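PDB 3TTS: beta-galactosidase from Bacillus circulans subsp. alkalophilus, which probably hydrolyses beta-galactosides, releasing terminal non-reducing beta-D-galactose residues. Local coordinates for residues Val557-Gly562 / Pro570-Asn575; Thr481-Phe486 / Gln581-Ala586. All blocks are in the same frame, centred on the assembly; numbering follows the deposited sequence.

Both contacts are buried pairings in one mixed sheet of the trimerisation domain, their centres about 10 Å apart. Contact 2 joins two parallel strands, 481-485 and 580-585, distant in sequence; contact 1 joins the antiparallel hairpin of strands 556-561 and 570-577, next along the sheet. Strand 570-577 pairs with 580-585, so the two contacts adjoin: Asn-575 N lies 2.8 Å from Ser-582 O, a probable hydrogen bond. Contact 2, wholly buried and regular in register, rests on five backbone bonds, with Val-483, Tyr-583 and Val-585 packed under helix 591-604. Contact 1, partly exposed, has bulged bonds, a Tyr-561/Val-571 CH-pi contact and salt bridges of Glu-560 and Arg-574 that lead out of the pair.

Contact 1. Residues Val557-Gly562 / Pro570-Asn575; sequences VLAEYG and PVLTRN
The ring of Tyr-561 carries Val-571 on one face: Val-571 CB stands 3.9 Å from the ring centroid, 6° off the normal, a CH-pi contact. With Val-571 CG1 between N and the carbonyl carbon (chi1 65°), CG2 is pointed at the ring, 3.6 Å from Tyr-561 CE2, while Val-571 CG1 turns to Ala-559 CB at 3.7 Å. Pro-570 O comes obliquely to the ring, Tyr-566 packs with it edge to face, and the hydroxyl is bonded to Asp-548 O. An alanine in place of Tyr-561 would probably leave Val-571 without its aromatic cover and Asp-548 O without this partner. The segments form a beta hairpin kinked by two classic bulges. Leu-558 N donates to Leu-572 O at 2.8 Å. Ala-559 N is a weak second donor to the same oxygen. In the other bulge Ala-559 O accepts both Val-571 N (2.9 Å) and Leu-572 N (3.2 Å) from one face of its plane, the second well above it. Val-557 CG2 packs on Pro-570 CG at 3.6 Å on one face of the sheet; on the other, Ala-559 CB meets Leu-572 CB at 3.5 Å.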
loop_
_atom_site.group_PDB
_atom_site.type_symbol
_atom_site.label_atom_id
_atom_site.label_comp_id
_atom_site.label_asym_id
_atom_site.label_seq_id
_atom_site.Cartn_x
_atom_site.Cartn_y
_atom_site.Cartn_z
ATOM N N VAL A 557 19.693 -0.996 41.915
ATOM C CA VAL A 557 18.827 -0.182 41.071
ATOM C C VAL A 557 19.259 1.293 41.073
ATOM O O VAL A 557 19.238 1.961 42.107
ATOM C CB VAL A 557 17.354 -0.305 41.532
ATOM C CG1 VAL A 557 16.418 0.414 40.575
ATOM C CG2 VAL A 557 16.969 -1.765 41.663
ATOM N N LEU A 558 19.659 1.794 39.911
ATOM C CA LEU A 558 20.056 3.190 39.789
ATOM C C LEU A 558 18.868 4.056 39.385
ATOM O O LEU A 558 18.884 5.270 39.573
ATOM C CB LEU A 558 21.165 3.348 38.749
ATOM C CG LEU A 558 22.411 2.481 38.912
ATOM C CD1 LEU A 558 23.457 2.890 37.878
ATOM C CD2 LEU A 558 22.973 2.589 40.331
ATOM N N ALA A 559 17.842 3.433 38.816
ATOM C CA ALA A 559 16.755 4.195 38.235
ATOM C C ALA A 559 15.500 3.354 38.134
ATOM O O ALA A 559 15.568 2.142 37.930
ATOM C CB ALA A 559 17.159 4.723 36.875
ATOM N N GLU A 560 14.350 3.997 38.283
ATOM C CA GLU A 560 13.098 3.267 38.264
ATOM C C GLU A 560 12.037 3.966 37.424
ATOM O O GLU A 560 12.136 5.157 37.154
ATOM C CB GLU A 560 12.610 2.963 39.696
ATOM C CG GLU A 560 12.684 4.119 40.699
ATOM C CD GLU A 560 12.427 3.671 42.148
ATOM O OE1 GLU A 560 11.525 4.261 42.795
ATOM O OE2 GLU A 560 13.121 2.735 42.637
ATOM N N TYR A 561 11.036 3.209 36.985
ATOM C CA TYR A 561 9.953 3.773 36.192
ATOM C C TYR A 561 9.135 4.757 37.014
ATOM O O TYR A 561 8.891 4.536 38.203
ATOM C CB TYR A 561 9.028 2.674 35.694
ATOM C CG TYR A 561 9.586 1.783 34.619
ATOM C CD1 TYR A 561 9.995 0.485 34.908
ATOM C CD2 TYR A 561 9.668 2.222 33.299
ATOM C CE1 TYR A 561 10.486 -0.339 33.920
ATOM C CE2 TYR A 561 10.158 1.404 32.308
ATOM C CZ TYR A 561 10.566 0.127 32.624
ATOM O OH TYR A 561 11.050 -0.698 31.636
ATOM N N GLY A 562 8.687 5.830 36.377
ATOM C CA GLY A 562 7.929 6.852 37.077
ATOM C C GLY A 562 6.437 6.863 36.804
ATOM O O GLY A 562 5.736 7.764 37.250
ATOM N N PRO A 570 12.519 -1.343 38.729
ATOM C CA PRO A 570 13.782 -0.910 38.118
ATOM C C PRO A 570 13.719 -0.740 36.599
ATOM O O PRO A 570 13.071 -1.521 35.904
ATOM C CB PRO A 570 14.751 -2.040 38.473
ATOM C CG PRO A 570 14.129 -2.747 39.627
ATOM C CD PRO A 570 12.651 -2.645 39.400
ATOM N N VAL A 571 14.410 0.284 36.099
ATOM C CA VAL A 571 14.508 0.527 34.670
ATOM C C VAL A 571 15.980 0.607 34.280
ATOM O O VAL A 571 16.344 0.452 33.117
ATOM C CB VAL A 571 13.776 1.839 34.270
ATOM C CG1 VAL A 571 14.463 3.055 34.889
ATOM C CG2 VAL A 571 13.696 1.978 32.742
ATOM N N LEU A 572 16.829 0.868 35.267
ATOM C CA LEU A 572 18.268 0.911 35.043
ATOM C C LEU A 572 18.977 0.310 36.241
ATOM O O LEU A 572 18.880 0.838 37.349
ATOM C CB LEU A 572 18.755 2.345 34.830
ATOM C CG LEU A 572 20.285 2.434 34.884
ATOM C CD1 LEU A 572 20.897 1.477 33.874
ATOM C CD2 LEU A 572 20.837 3.858 34.683
ATOM N N THR A 573 19.691 -0.788 36.010
ATOM C CA THR A 573 20.377 -1.506 37.076
ATOM C C THR A 573 21.873 -1.590 36.804
ATOM O O THR A 573 22.310 -1.438 35.662
ATOM C CB THR A 573 19.839 -2.943 37.238
ATOM O OG1 THR A 573 20.082 -3.691 36.039
ATOM C CG2 THR A 573 18.342 -2.930 37.542
ATOM N N ARG A 574 22.648 -1.828 37.860
ATOM C CA ARG A 574 24.079 -2.041 37.730
ATOM C C ARG A 574 24.470 -3.261 38.520
ATOM O O ARG A 574 24.196 -3.360 39.714
ATOM C CB ARG A 574 24.889 -0.838 38.224
ATOM C CG ARG A 574 26.328 -0.868 37.743
ATOM C CD ARG A 574 27.197 0.186 38.424
ATOM N NE ARG A 574 27.832 -0.371 39.609
ATOM C CZ ARG A 574 29.140 -0.392 39.826
ATOM N NH1 ARG A 574 29.977 0.148 38.953
ATOM N NH2 ARG A 574 29.608 -0.937 40.937
ATOM N N ASN A 575 25.124 -4.192 37.846
ATOM C CA ASN A 575 25.559 -5.418 38.484
ATOM C C ASN A 575 27.075 -5.473 38.596
ATOM O O ASN A 575 27.773 -5.487 37.583
ATOM C CB ASN A 575 25.053 -6.625 37.698
ATOM C CG ASN A 575 25.043 -7.886 38.527
ATOM O OD1 ASN A 575 24.705 -7.856 39.712
ATOM N ND2 ASN A 575 25.424 -9.000 37.918
#

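Contact 2. Residues Thr481-Phe486 / Gln581-Ala586; sequences TFVTTF and QSYYVA
Tyr-584 reaches across to Thr-484, Thr-485 and Phe-486 of the neighbouring strand. Its CB leaves the sheet on the face of Phe-482, Thr-484 and Ser-582, and with CG anti to the backbone N (chi1 -168°) the ring extends toward the end of strand 481-485. Ring atom CD1 of Tyr-584 passes Thr-484 CG2 at 4.2 Å; CE1 and CZ come close to Thr-485 O, CE2 lies by Phe-486 N, and Thr-485 C lies over one ring face. At the tip, Tyr-584 OH lies 3.3 Å from Thr-485 O, beside Phe-486 CA, and is hydrogen-bonded to Asp-548 OD2, which fixes the end of the ring. Phe-486 sets its CB 3.4 Å from Ala-586 O, and Thr-485 OG1 sits over one face of the Phe-486 ring, offset toward the rim, while donating to Phe-486 O; it is also hydrogen-bonded to Val-460 N. On the opposite face of the sheet Val-483 CG2 meets Tyr-583 CB at 4.1 Å, and Val-483 CG1 touches Val-585 CG2; helix 591-604 covers them through Leu-597 and Leu-601. Five backbone bonds join the strands, among them Tyr-583 N to Phe-482 O at 2.7 Å and Thr-484 N to Tyr-583 O. A parallel strand pair covered by a helix is the arrangement of alpha/beta folds, consistent with a class I glutaminase-like domain.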
loop_
_atom_site.group_PDB
_atom_site.type_symbol
_atom_site.label_atom_id
_atom_site.label_comp_id
_atom_site.label_asym_id
_atom_site.label_seq_id
_atom_site.Cartn_x
_atom_site.Cartn_y
_atom_site.Cartn_z
ATOM N N THR A 481 33.019 -3.166 31.317
ATOM C CA THR A 481 31.596 -2.931 31.513
ATOM C C THR A 481 30.782 -3.385 30.291
ATOM O O THR A 481 31.196 -3.233 29.138
ATOM C CB THR A 481 31.234 -1.488 31.982
ATOM O OG1 THR A 481 30.584 -0.773 30.924
ATOM C CG2 THR A 481 32.452 -0.744 32.442
ATOM N N PHE A 482 29.641 -3.994 30.576
ATOM C CA PHE A 482 28.802 -4.576 29.544
ATOM C C PHE A 482 27.400 -4.033 29.693
ATOM O O PHE A 482 26.849 -3.994 30.787
ATOM C CB PHE A 482 28.789 -6.095 29.655
ATOM C CG PHE A 482 27.890 -6.771 28.659
ATOM C CD1 PHE A 482 28.281 -6.914 27.332
ATOM C CD2 PHE A 482 26.655 -7.283 29.056
ATOM C CE1 PHE A 482 27.455 -7.551 26.413
ATOM C CE2 PHE A 482 25.817 -7.921 28.145
ATOM C CZ PHE A 482 26.218 -8.059 26.820
ATOM N N VAL A 483 26.837 -3.597 28.578
ATOM C CA VAL A 483 25.503 -3.048 28.574
ATOM C C VAL A 483 24.644 -3.816 27.582
ATOM O O VAL A 483 25.007 -3.962 26.410
ATOM C CB VAL A 483 25.529 -1.579 28.142
ATOM C CG1 VAL A 483 24.113 -1.019 28.092
ATOM C CG2 VAL A 483 26.441 -0.757 29.063
ATOM N N THR A 484 23.514 -4.327 28.057
ATOM C CA THR A 484 22.487 -4.802 27.153
ATOM C C THR A 484 21.125 -4.243 27.579
ATOM O O THR A 484 21.047 -3.399 28.473
ATOM C CB THR A 484 22.477 -6.339 27.021
ATOM O OG1 THR A 484 21.591 -6.701 25.959
ATOM C CG2 THR A 484 22.037 -7.005 28.321
ATOM N N THR A 485 20.047 -4.693 26.949
ATOM C CA THR A 485 18.795 -3.968 27.097
ATOM C C THR A 485 17.569 -4.850 27.177
ATOM O O THR A 485 17.656 -6.074 27.213
ATOM C CB THR A 485 18.581 -3.016 25.909
ATOM O OG1 THR A 485 18.223 -3.785 24.754
ATOM C CG2 THR A 485 19.852 -2.215 25.621
ATOM N N PHE A 486 16.418 -4.191 27.201
ATOM C CA PHE A 486 15.138 -4.872 27.131
ATOM C C PHE A 486 15.163 -5.861 25.965
ATOM O O PHE A 486 15.776 -5.600 24.918
ATOM C CB PHE A 486 14.028 -3.843 26.913
ATOM C CG PHE A 486 14.185 -3.056 25.642
ATOM C CD1 PHE A 486 14.873 -1.855 25.639
ATOM C CD2 PHE A 486 13.663 -3.536 24.439
ATOM C CE1 PHE A 486 15.042 -1.133 24.454
ATOM C CE2 PHE A 486 13.826 -2.827 23.255
ATOM C CZ PHE A 486 14.522 -1.614 23.258
ATOM N N GLN A 581 31.395 -4.493 35.648
ATOM C CA GLN A 581 30.026 -4.082 35.917
ATOM C C GLN A 581 29.172 -4.307 34.666
ATOM O O GLN A 581 29.623 -4.099 33.539
ATOM C CB GLN A 581 29.998 -2.596 36.279
ATOM C CG GLN A 581 31.104 -2.180 37.229
ATOM C CD GLN A 581 32.408 -1.874 36.526
ATOM O OE1 GLN A 581 33.484 -2.110 37.064
ATOM N NE2 GLN A 581 32.318 -1.343 35.326
ATOM N N SER A 582 27.934 -4.723 34.857
ATOM C CA SER A 582 27.025 -4.853 33.734
ATOM C C SER A 582 25.828 -3.952 33.994
ATOM O O SER A 582 25.328 -3.876 35.120
ATOM C CB SER A 582 26.581 -6.301 33.566
ATOM O OG SER A 582 25.573 -6.625 34.500
ATOM N N TYR A 583 25.383 -3.243 32.964
ATOM C CA TYR A 583 24.205 -2.402 33.093
ATOM C C TYR A 583 23.049 -2.939 32.246
ATOM O O TYR A 583 23.231 -3.263 31.074
ATOM C CB TYR A 583 24.539 -0.965 32.684
ATOM C CG TYR A 583 25.531 -0.282 33.599
ATOM C CD1 TYR A 583 25.098 0.603 34.583
ATOM C CD2 TYR A 583 26.899 -0.522 33.486
ATOM C CE1 TYR A 583 26.001 1.240 35.422
ATOM C CE2 TYR A 583 27.810 0.111 34.329
ATOM C CZ TYR A 583 27.348 0.988 35.292
ATOM O OH TYR A 583 28.227 1.619 36.136
ATOM N N TYR A 584 21.864 -3.057 32.839
ATOM C CA TYR A 584 20.687 -3.439 32.076
ATOM C C TYR A 584 19.827 -2.202 31.890
ATOM O O TYR A 584 19.590 -1.457 32.834
ATOM C CB TYR A 584 19.913 -4.533 32.799
ATOM C CG TYR A 584 18.835 -5.211 31.966
ATOM C CD1 TYR A 584 19.109 -6.360 31.232
ATOM C CD2 TYR A 584 17.533 -4.717 31.948
ATOM C CE1 TYR A 584 18.115 -6.987 30.489
ATOM C CE2 TYR A 584 16.536 -5.324 31.219
ATOM C CZ TYR A 584 16.822 -6.457 30.483
ATOM O OH TYR A 584 15.809 -7.056 29.753
ATOM N N VAL A 585 19.392 -1.961 30.659
ATOM C CA VAL A 585 18.563 -0.806 30.353
ATOM C C VAL A 585 17.198 -1.313 29.882
ATOM O O VAL A 585 17.049 -1.796 28.752
ATOM C CB VAL A 585 19.242 0.103 29.308
ATOM C CG1 VAL A 585 18.450 1.378 29.105
ATOM C CG2 VAL A 585 20.675 0.427 29.745
ATOM N N ALA A 586 16.207 -1.200 30.765
ATOM C CA ALA A 586 14.933 -1.893 30.588
ATOM C C ALA A 586 13.966 -1.222 29.614
ATOM O O ALA A 586 12.880 -1.737 29.351
ATOM C CB ALA A 586 14.256 -2.111 31.940
#